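Local coordinates for xylose isomerase-like TIM barrel domain-containing protein (Parabacteroides distasonis, PDB 4KW2) that is of unknown function but adopts a xylose isomerase-like TIM-barrel fold, one shared by sugar isomerases and AP endonucleases, at residues W22-Q27 with L46-A51; E38-T43 with R88-I93. All coordinates share one frame; numbering follows the deposited sequence.

How the interactions relate
Both interactions sit in the first part of the barrel and are buried, interaction 1 nearer the centre of the chain than interaction 2. Interaction 1 brings strands 23-27 and 50-53 side by side; between 22-27 and 46-51 they share one backbone hydrogen bond, apolar packing and a lysine chain laid over a tyrosine ring. Interaction 2 lies farther out, where helix 36-46 meets the loop that leads into strand 91-98; an isoleucine methyl packs against the helix at L40 and T43, and an arginine-aspartate salt bridge closes the outer side. The two are directly joined: G49 O and A51 N of 46-51 probably hydrogen-bond to the backbone of K91, and I26 CG2 packs against T43 OG1.

Interaction 1 of 2, residues W22-Q27 with L46-A51; sequences WKVGIQ and LGMGYA. With EDO (1,2-ethanediol), chain I.
Y50, I26 and M48 bury the most surface where strand 23-27 meets the chain entering strand 50-53. K23 runs across the Y50 ring at about a right angle. Its CD sits over one face, 4.0 Å from the ring centroid and displaced toward the rim, in a CH-pi contact. The edge of the same ring approaches the backbone of V24, with Y50 CD2 3.6 Å from V24 O. That carbonyl also accepts a bond from a water, which in turn accepts from G49 N and so bridges the two segments.

Between the strands, I26 N donates to Y50 O over 3.1 Å. I26 O receives a CA-H...O contact from A51. With CG1 anti to the backbone N (chi1 -165°), I26 sends CD1 to L46 CD1, 3.7 Å away. M48, a selenomethionine bent at chi3, crosses I26 at about a right angle: its CE lies 3.7 Å from I26 CB, while SE rests against the G25 peptide. L257 and Q261 of helix 250-262 also touch M48.

G47, with positive phi, ends helix 36-46 in a Schellman motif and turns the chain toward the second strand. The parallel I26-A51 bridge thus completes the first beta-alpha-beta unit of the TIM barrel.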
ATOM      1  N   TRP A  22     -12.707  26.355   6.405  1.00 45.62           N
ATOM      2  CA  TRP A  22     -12.948  24.919   6.624  1.00 42.26           C
ATOM      3  C   TRP A  22     -12.390  24.474   7.971  1.00 40.28           C
ATOM      4  O   TRP A  22     -11.711  25.244   8.644  1.00 42.99           O
ATOM      5  CB  TRP A  22     -12.309  24.083   5.501  1.00 39.16           C
ATOM      6  CG  TRP A  22     -10.841  24.344   5.306  1.00 36.40           C
ATOM      7  CD1 TRP A  22      -9.813  23.889   6.082  1.00 34.78           C
ATOM      8  CD2 TRP A  22     -10.243  25.131   4.271  1.00 36.15           C
ATOM      9  NE1 TRP A  22      -8.614  24.345   5.592  1.00 34.17           N
ATOM     10  CE2 TRP A  22      -8.849  25.110   4.482  1.00 34.58           C
ATOM     11  CE3 TRP A  22     -10.753  25.856   3.187  1.00 35.90           C
ATOM     12  CZ2 TRP A  22      -7.958  25.783   3.648  1.00 35.74           C
ATOM     13  CZ3 TRP A  22      -9.867  26.522   2.357  1.00 36.80           C
ATOM     14  CH2 TRP A  22      -8.485  26.482   2.594  1.00 36.30           C
ATOM     15  N   LYS A  23     -12.669  23.228   8.349  1.00 38.09           N
ATOM     16  CA  LYS A  23     -12.109  22.635   9.565  1.00 35.34           C
ATOM     17  C   LYS A  23     -11.035  21.615   9.218  1.00 34.79           C
ATOM     18  O   LYS A  23     -11.163  20.883   8.240  1.00 34.76           O
ATOM     19  CB  LYS A  23     -13.186  21.923  10.369  1.00 37.28           C
ATOM     20  CG  LYS A  23     -14.400  22.759  10.724  1.00 39.58           C
ATOM     21  CD  LYS A  23     -15.502  21.859  11.268  1.00 43.86           C
ATOM     22  CE  LYS A  23     -16.866  22.519  11.193  1.00 47.26           C
ATOM     23  NZ  LYS A  23     -16.982  23.618  12.182  1.00 51.59           N
ATOM     24  N   VAL A  24      -9.989  21.563  10.034  1.00 32.53           N
ATOM     25  CA  VAL A  24      -8.947  20.563   9.901  1.00 31.69           C
ATOM     26  C   VAL A  24      -8.989  19.648  11.122  1.00 31.84           C
ATOM     27  O   VAL A  24      -8.812  20.104  12.257  1.00 33.92           O
ATOM     28  CB  VAL A  24      -7.545  21.197   9.796  1.00 32.30           C
ATOM     29  CG1 VAL A  24      -6.507  20.130   9.462  1.00 30.37           C
ATOM     30  CG2 VAL A  24      -7.542  22.303   8.748  1.00 32.66           C
ATOM     31  N   GLY A  25      -9.222  18.361  10.877  1.00 29.86           N
ATOM     32  CA  GLY A  25      -9.256  17.360  11.932  1.00 31.32           C
ATOM     33  C   GLY A  25      -8.355  16.179  11.640  1.00 32.01           C
ATOM     34  O   GLY A  25      -7.804  16.046  10.543  1.00 32.44           O
ATOM     35  N   ILE A  26      -8.209  15.314  12.633  1.00 32.90           N
ATOM     36  CA  ILE A  26      -7.427  14.100  12.467  1.00 33.79           C
ATOM     37  C   ILE A  26      -8.318  12.865  12.367  1.00 31.23           C
ATOM     38  O   ILE A  26      -9.354  12.784  13.025  1.00 30.15           O
ATOM     39  CB  ILE A  26      -6.426  13.927  13.624  1.00 37.20           C
ATOM     40  CG1 ILE A  26      -5.384  12.870  13.263  1.00 39.18           C
ATOM     41  CG2 ILE A  26      -7.130  13.568  14.932  1.00 38.52           C
ATOM     42  CD1 ILE A  26      -4.272  12.761  14.275  1.00 43.24           C
ATOM     43  N   GLN A  27      -7.911  11.911  11.532  1.00 31.65           N
ATOM     44  CA  GLN A  27      -8.465  10.559  11.588  1.00 28.61           C
ATOM     45  C   GLN A  27      -7.733   9.816  12.688  1.00 26.71           C
ATOM     46  O   GLN A  27      -6.510   9.655  12.626  1.00 24.89           O
ATOM     47  CB  GLN A  27      -8.275   9.827  10.268  1.00 28.39           C
ATOM     48  CG  GLN A  27      -8.983  10.479   9.095  1.00 31.06           C
ATOM     49  CD  GLN A  27      -8.801   9.700   7.810  1.00 32.92           C
ATOM     50  OE1 GLN A  27      -8.858   8.466   7.808  1.00 30.26           O
ATOM     51  NE2 GLN A  27      -8.561  10.416   6.706  1.00 32.75           N
ATOM     52  N   LEU A  46      -0.281  17.957  17.902  1.00 28.99           N
ATOM     53  CA  LEU A  46      -0.373  18.376  16.507  1.00 31.51           C
ATOM     54  C   LEU A  46      -1.012  19.752  16.346  1.00 32.16           C
ATOM     55  O   LEU A  46      -0.752  20.441  15.366  1.00 33.31           O
ATOM     56  CB  LEU A  46      -1.171  17.350  15.701  1.00 31.27           C
ATOM     57  CG  LEU A  46      -0.425  16.041  15.433  1.00 30.50           C
ATOM     58  CD1 LEU A  46      -1.394  14.919  15.108  1.00 30.67           C
ATOM     59  CD2 LEU A  46       0.592  16.224  14.310  1.00 30.08           C
ATOM     60  N   GLY A  47      -1.860  20.134  17.298  1.00 34.11           N
ATOM     61  CA  GLY A  47      -2.542  21.425  17.264  1.00 32.70           C
ATOM     62  C   GLY A  47      -3.798  21.406  16.411  1.00 32.68           C
ATOM     63  O   GLY A  47      -4.022  22.322  15.623  1.00 32.93           O
HETATM   64  N   MSE A  48      -4.622  20.371  16.577  1.00 32.18           N
HETATM   65  CA  MSE A  48      -5.894  20.249  15.847  1.00 34.03           C
HETATM   66  C   MSE A  48      -7.063  20.180  16.801  1.00 34.23           C
HETATM   67  O   MSE A  48      -6.952  19.615  17.898  1.00 35.09           O
HETATM   68  CB  MSE A  48      -5.861  19.000  14.975  1.00 33.79           C
HETATM   69  CG  MSE A  48      -5.029  19.250  13.728  1.00 36.78           C
HETATM   70 SE   MSE A  48      -5.109  17.670  12.559  0.75 41.63          SE
HETATM   71  CE  MSE A  48      -3.825  16.589  13.557  1.00 33.72           C
ATOM     72  N   GLY A  49      -8.197  20.741  16.382  1.00 32.86           N
ATOM     73  CA  GLY A  49      -9.370  20.873  17.250  1.00 32.23           C
ATOM     74  C   GLY A  49     -10.546  19.984  16.892  1.00 32.83           C
ATOM     75  O   GLY A  49     -11.655  20.197  17.391  1.00 35.48           O
ATOM     76  N   TYR A  50     -10.314  18.987  16.040  1.00 32.09           N
ATOM     77  CA  TYR A  50     -11.384  18.109  15.544  1.00 31.71           C
ATOM     78  C   TYR A  50     -10.879  16.686  15.342  1.00 31.17           C
ATOM     79  O   TYR A  50      -9.694  16.473  15.096  1.00 30.52           O
ATOM     80  CB  TYR A  50     -11.933  18.636  14.218  1.00 31.25           C
ATOM     81  CG  TYR A  50     -12.518  20.026  14.302  1.00 33.40           C
ATOM     82  CD1 TYR A  50     -13.837  20.221  14.694  1.00 33.29           C
ATOM     83  CD2 TYR A  50     -11.751  21.152  13.989  1.00 35.19           C
ATOM     84  CE1 TYR A  50     -14.376  21.492  14.780  1.00 34.27           C
ATOM     85  CE2 TYR A  50     -12.287  22.430  14.070  1.00 35.41           C
ATOM     86  CZ  TYR A  50     -13.599  22.590  14.464  1.00 35.40           C
ATOM     87  OH  TYR A  50     -14.144  23.843  14.544  1.00 40.02           O
ATOM     88  N   ALA A  51     -11.780  15.714  15.442  1.00 29.40           N
ATOM     89  CA  ALA A  51     -11.408  14.318  15.238  1.00 28.44           C
ATOM     90  C   ALA A  51     -12.495  13.529  14.509  1.00 28.33           C
ATOM     91  O   ALA A  51     -13.682  13.762  14.707  1.00 30.62           O
ATOM     92  CB  ALA A  51     -11.087  13.668  16.570  1.00 27.79           C
TER
HETATM   93  C1  EDO I 307      -8.458  24.679  17.249  1.00 66.04           C
HETATM   94  O1  EDO I 307      -9.495  24.934  16.289  1.00 64.92           O
HETATM   95  C2  EDO I 307      -7.116  24.487  16.546  1.00 61.25           C
HETATM   96  O2  EDO I 307      -6.140  23.980  17.467  1.00 62.21           O
HETATM   97  O   HOH W   1      -7.898  22.171  13.692  1.00 28.49           O

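Interaction 2 of 2, residues E38-T43 with R88-I93; sequences ETLDKT and RGIKPI. With SO4 (sulfate ion), chain C.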
ATOM      1  N   GLU A  38      -4.789   8.550  24.369  1.00 31.83           N
ATOM      2  CA  GLU A  38      -3.437   8.844  23.859  1.00 32.60           C
ATOM      3  C   GLU A  38      -3.471   9.493  22.471  1.00 31.37           C
ATOM      4  O   GLU A  38      -2.673  10.376  22.166  1.00 30.51           O
ATOM      5  CB  GLU A  38      -2.593   7.572  23.804  1.00 35.88           C
ATOM      6  CG  GLU A  38      -2.214   7.023  25.170  1.00 41.51           C
ATOM      7  CD  GLU A  38      -1.662   5.597  25.130  1.00 49.03           C
ATOM      8  OE1 GLU A  38      -1.773   4.909  24.086  1.00 40.90           O
ATOM      9  OE2 GLU A  38      -1.118   5.156  26.166  1.00 55.98           O
ATOM     10  N   THR A  39      -4.396   9.041  21.634  1.00 30.08           N
ATOM     11  CA  THR A  39      -4.590   9.617  20.311  1.00 28.60           C
ATOM     12  C   THR A  39      -4.980  11.094  20.423  1.00 28.07           C
ATOM     13  O   THR A  39      -4.477  11.935  19.667  1.00 26.49           O
ATOM     14  CB  THR A  39      -5.670   8.835  19.527  1.00 26.95           C
ATOM     15  OG1 THR A  39      -5.227   7.492  19.315  1.00 24.94           O
ATOM     16  CG2 THR A  39      -5.982   9.490  18.187  1.00 25.48           C
ATOM     17  N   LEU A  40      -5.870  11.401  21.364  1.00 28.28           N
ATOM     18  CA  LEU A  40      -6.298  12.785  21.592  1.00 28.63           C
ATOM     19  C   LEU A  40      -5.162  13.642  22.148  1.00 27.83           C
ATOM     20  O   LEU A  40      -5.077  14.827  21.829  1.00 29.04           O
ATOM     21  CB  LEU A  40      -7.523  12.850  22.509  1.00 29.80           C
ATOM     22  CG  LEU A  40      -8.828  12.230  21.977  1.00 29.81           C
ATOM     23  CD1 LEU A  40      -9.991  12.574  22.898  1.00 30.72           C
ATOM     24  CD2 LEU A  40      -9.139  12.674  20.553  1.00 29.91           C
ATOM     25  N   ASP A  41      -4.287  13.047  22.958  1.00 27.16           N
ATOM     26  CA  ASP A  41      -3.090  13.748  23.432  1.00 30.10           C
ATOM     27  C   ASP A  41      -2.158  14.102  22.273  1.00 30.49           C
ATOM     28  O   ASP A  41      -1.580  15.187  22.248  1.00 29.44           O
ATOM     29  CB  ASP A  41      -2.308  12.912  24.449  1.00 31.28           C
ATOM     30  CG  ASP A  41      -3.097  12.608  25.704  1.00 33.31           C
ATOM     31  OD1 ASP A  41      -4.051  13.346  26.036  1.00 36.46           O
ATOM     32  OD2 ASP A  41      -2.756  11.610  26.366  1.00 36.33           O
ATOM     33  N   LYS A  42      -2.009  13.175  21.329  1.00 31.24           N
ATOM     34  CA  LYS A  42      -1.224  13.415  20.121  1.00 31.50           C
ATOM     35  C   LYS A  42      -1.862  14.495  19.263  1.00 30.88           C
ATOM     36  O   LYS A  42      -1.167  15.331  18.693  1.00 29.64           O
ATOM     37  CB  LYS A  42      -1.103  12.135  19.299  1.00 33.83           C
ATOM     38  CG  LYS A  42      -0.250  11.071  19.957  1.00 36.41           C
ATOM     39  CD  LYS A  42       1.218  11.298  19.684  1.00 37.92           C
ATOM     40  CE  LYS A  42       2.066  10.277  20.422  1.00 42.03           C
ATOM     41  NZ  LYS A  42       3.482  10.375  19.985  1.00 42.89           N
ATOM     42  N   THR A  43      -3.187  14.451  19.159  1.00 30.73           N
ATOM     43  CA  THR A  43      -3.955  15.459  18.438  1.00 29.00           C
ATOM     44  C   THR A  43      -3.717  16.863  19.023  1.00 30.80           C
ATOM     45  O   THR A  43      -3.629  17.841  18.278  1.00 33.13           O
ATOM     46  CB  THR A  43      -5.453  15.077  18.444  1.00 28.48           C
ATOM     47  OG1 THR A  43      -5.594  13.745  17.930  1.00 27.35           O
ATOM     48  CG2 THR A  43      -6.288  16.029  17.589  1.00 29.13           C
ATOM     49  N   ARG A  88      -9.711  18.780  26.284  1.00 35.50           N
ATOM     50  CA  ARG A  88      -8.550  18.860  25.389  1.00 34.98           C
ATOM     51  C   ARG A  88      -8.719  19.872  24.257  1.00 35.28           C
ATOM     52  O   ARG A  88      -7.796  20.073  23.465  1.00 34.94           O
ATOM     53  CB  ARG A  88      -8.244  17.491  24.796  1.00 36.13           C
ATOM     54  CG  ARG A  88      -7.765  16.479  25.819  1.00 37.00           C
ATOM     55  CD  ARG A  88      -7.526  15.150  25.143  1.00 37.36           C
ATOM     56  NE  ARG A  88      -6.822  14.196  25.984  1.00 35.84           N
ATOM     57  CZ  ARG A  88      -7.380  13.456  26.938  1.00 34.14           C
ATOM     58  NH1 ARG A  88      -8.674  13.554  27.220  1.00 35.82           N
ATOM     59  NH2 ARG A  88      -6.629  12.603  27.615  1.00 33.25           N
ATOM     60  N   GLY A  89      -9.889  20.502  24.180  1.00 35.71           N
ATOM     61  CA  GLY A  89     -10.180  21.474  23.131  1.00 33.34           C
ATOM     62  C   GLY A  89     -10.314  20.836  21.762  1.00 33.54           C
ATOM     63  O   GLY A  89      -9.939  21.440  20.758  1.00 35.09           O
ATOM     64  N   ILE A  90     -10.854  19.617  21.731  1.00 31.98           N
ATOM     65  CA  ILE A  90     -11.052  18.857  20.497  1.00 31.19           C
ATOM     66  C   ILE A  90     -12.524  18.472  20.392  1.00 31.68           C
ATOM     67  O   ILE A  90     -13.074  17.927  21.339  1.00 33.06           O
ATOM     68  CB  ILE A  90     -10.231  17.551  20.503  1.00 31.41           C
ATOM     69  CG1 ILE A  90      -8.739  17.851  20.691  1.00 33.45           C
ATOM     70  CG2 ILE A  90     -10.461  16.776  19.213  1.00 30.85           C
ATOM     71  CD1 ILE A  90      -7.891  16.627  20.957  1.00 32.22           C
ATOM     72  N   LYS A  91     -13.152  18.743  19.251  1.00 32.71           N
ATOM     73  CA  LYS A  91     -14.561  18.384  19.040  1.00 34.37           C
ATOM     74  C   LYS A  91     -14.643  16.990  18.426  1.00 32.84           C
ATOM     75  O   LYS A  91     -13.918  16.701  17.472  1.00 31.24           O
ATOM     76  CB  LYS A  91     -15.239  19.373  18.089  1.00 39.80           C
ATOM     77  CG  LYS A  91     -15.195  20.825  18.533  1.00 44.82           C
ATOM     78  CD  LYS A  91     -16.286  21.131  19.541  1.00 51.83           C
ATOM     79  CE  LYS A  91     -16.497  22.630  19.695  1.00 56.61           C
ATOM     80  NZ  LYS A  91     -17.605  22.918  20.646  1.00 62.23           N
ATOM     81  N   PRO A  92     -15.525  16.119  18.957  1.00 32.66           N
ATOM     82  CA  PRO A  92     -15.713  14.800  18.358  1.00 31.79           C
ATOM     83  C   PRO A  92     -16.648  14.923  17.168  1.00 31.68           C
ATOM     84  O   PRO A  92     -17.750  14.390  17.183  1.00 33.15           O
ATOM     85  CB  PRO A  92     -16.344  13.998  19.490  1.00 31.38           C
ATOM     86  CG  PRO A  92     -17.156  15.016  20.220  1.00 33.92           C
ATOM     87  CD  PRO A  92     -16.379  16.298  20.144  1.00 32.48           C
ATOM     88  N   ILE A  93     -16.184  15.627  16.144  1.00 31.83           N
ATOM     89  CA  ILE A  93     -17.032  16.113  15.057  1.00 33.26           C
ATOM     90  C   ILE A  93     -17.565  14.988  14.169  1.00 32.49           C
ATOM     91  O   ILE A  93     -18.681  15.081  13.657  1.00 32.03           O
ATOM     92  CB  ILE A  93     -16.269  17.153  14.194  1.00 36.44           C
ATOM     93  CG1 ILE A  93     -17.219  17.957  13.304  1.00 41.18           C
ATOM     94  CG2 ILE A  93     -15.175  16.504  13.356  1.00 36.54           C
ATOM     95  CD1 ILE A  93     -17.856  19.117  14.025  1.00 48.31           C
TER
HETATM   96  S   SO4 C 301       6.198  11.704  17.531  1.00 75.79           S
HETATM   97  O1  SO4 C 301       6.363  12.950  16.751  1.00 65.56           O
HETATM   98  O2  SO4 C 301       6.469  11.986  18.962  1.00 59.62           O
HETATM   99  O3  SO4 C 301       4.812  11.178  17.391  1.00 69.20           O
HETATM  100  O4  SO4 C 301       7.159  10.702  17.009  1.00 71.95           O
HETATM  101  O   HOH W   2      -4.288  10.622  28.172  1.00 38.52           O
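R88 leaves its backbone with CG anti to the carbonyl carbon (chi1 -67°) and runs extended from CG to NE, carrying its guanidinium to D41 on helix 36-46. The D41 side chain starts away from the 88-93 segment, and with chi1 at -62° its carboxylate swings back to meet the arginine. The contact belongs to the outer layer of the TIM barrel, where this helix packs on the loop between helix 75-86 and strand 91-98.

The R88-D41 salt bridge is side-on, with two nitrogens directed at one oxygen: R88 NE lies 2.9 Å from D41 OD1 and R88 NH2 lies 3.1 Å from the same atom. OD1 lies in the guanidinium plane, and both donors reach it from the same face of the carboxylate plane, the two groups being turned 27° apart. NE comes in nearly in line with the C-O bond, NH2 on the syn side. The remaining nitrogen, NH1, forms a salt bridge with E84, so the guanidinium is shared between two acids, and its positive charge would be expected to stabilise their carboxylate forms.

Before reaching D41, the arginine passes the base of L40, R88 CD lying 3.5 Å from L40 CB. On the inner side of the R88-D41 bridge, I90 points its CD1 at the helix backbone, 3.5 Å from L40 O, and also meets the methyl of T43. F85 of helix 75-86 touches both L40 and I90. T43 turns its hydroxyl back along its own helix, where T39 O accepts from both T43 N and T43 OG1, the latter at 2.7 Å.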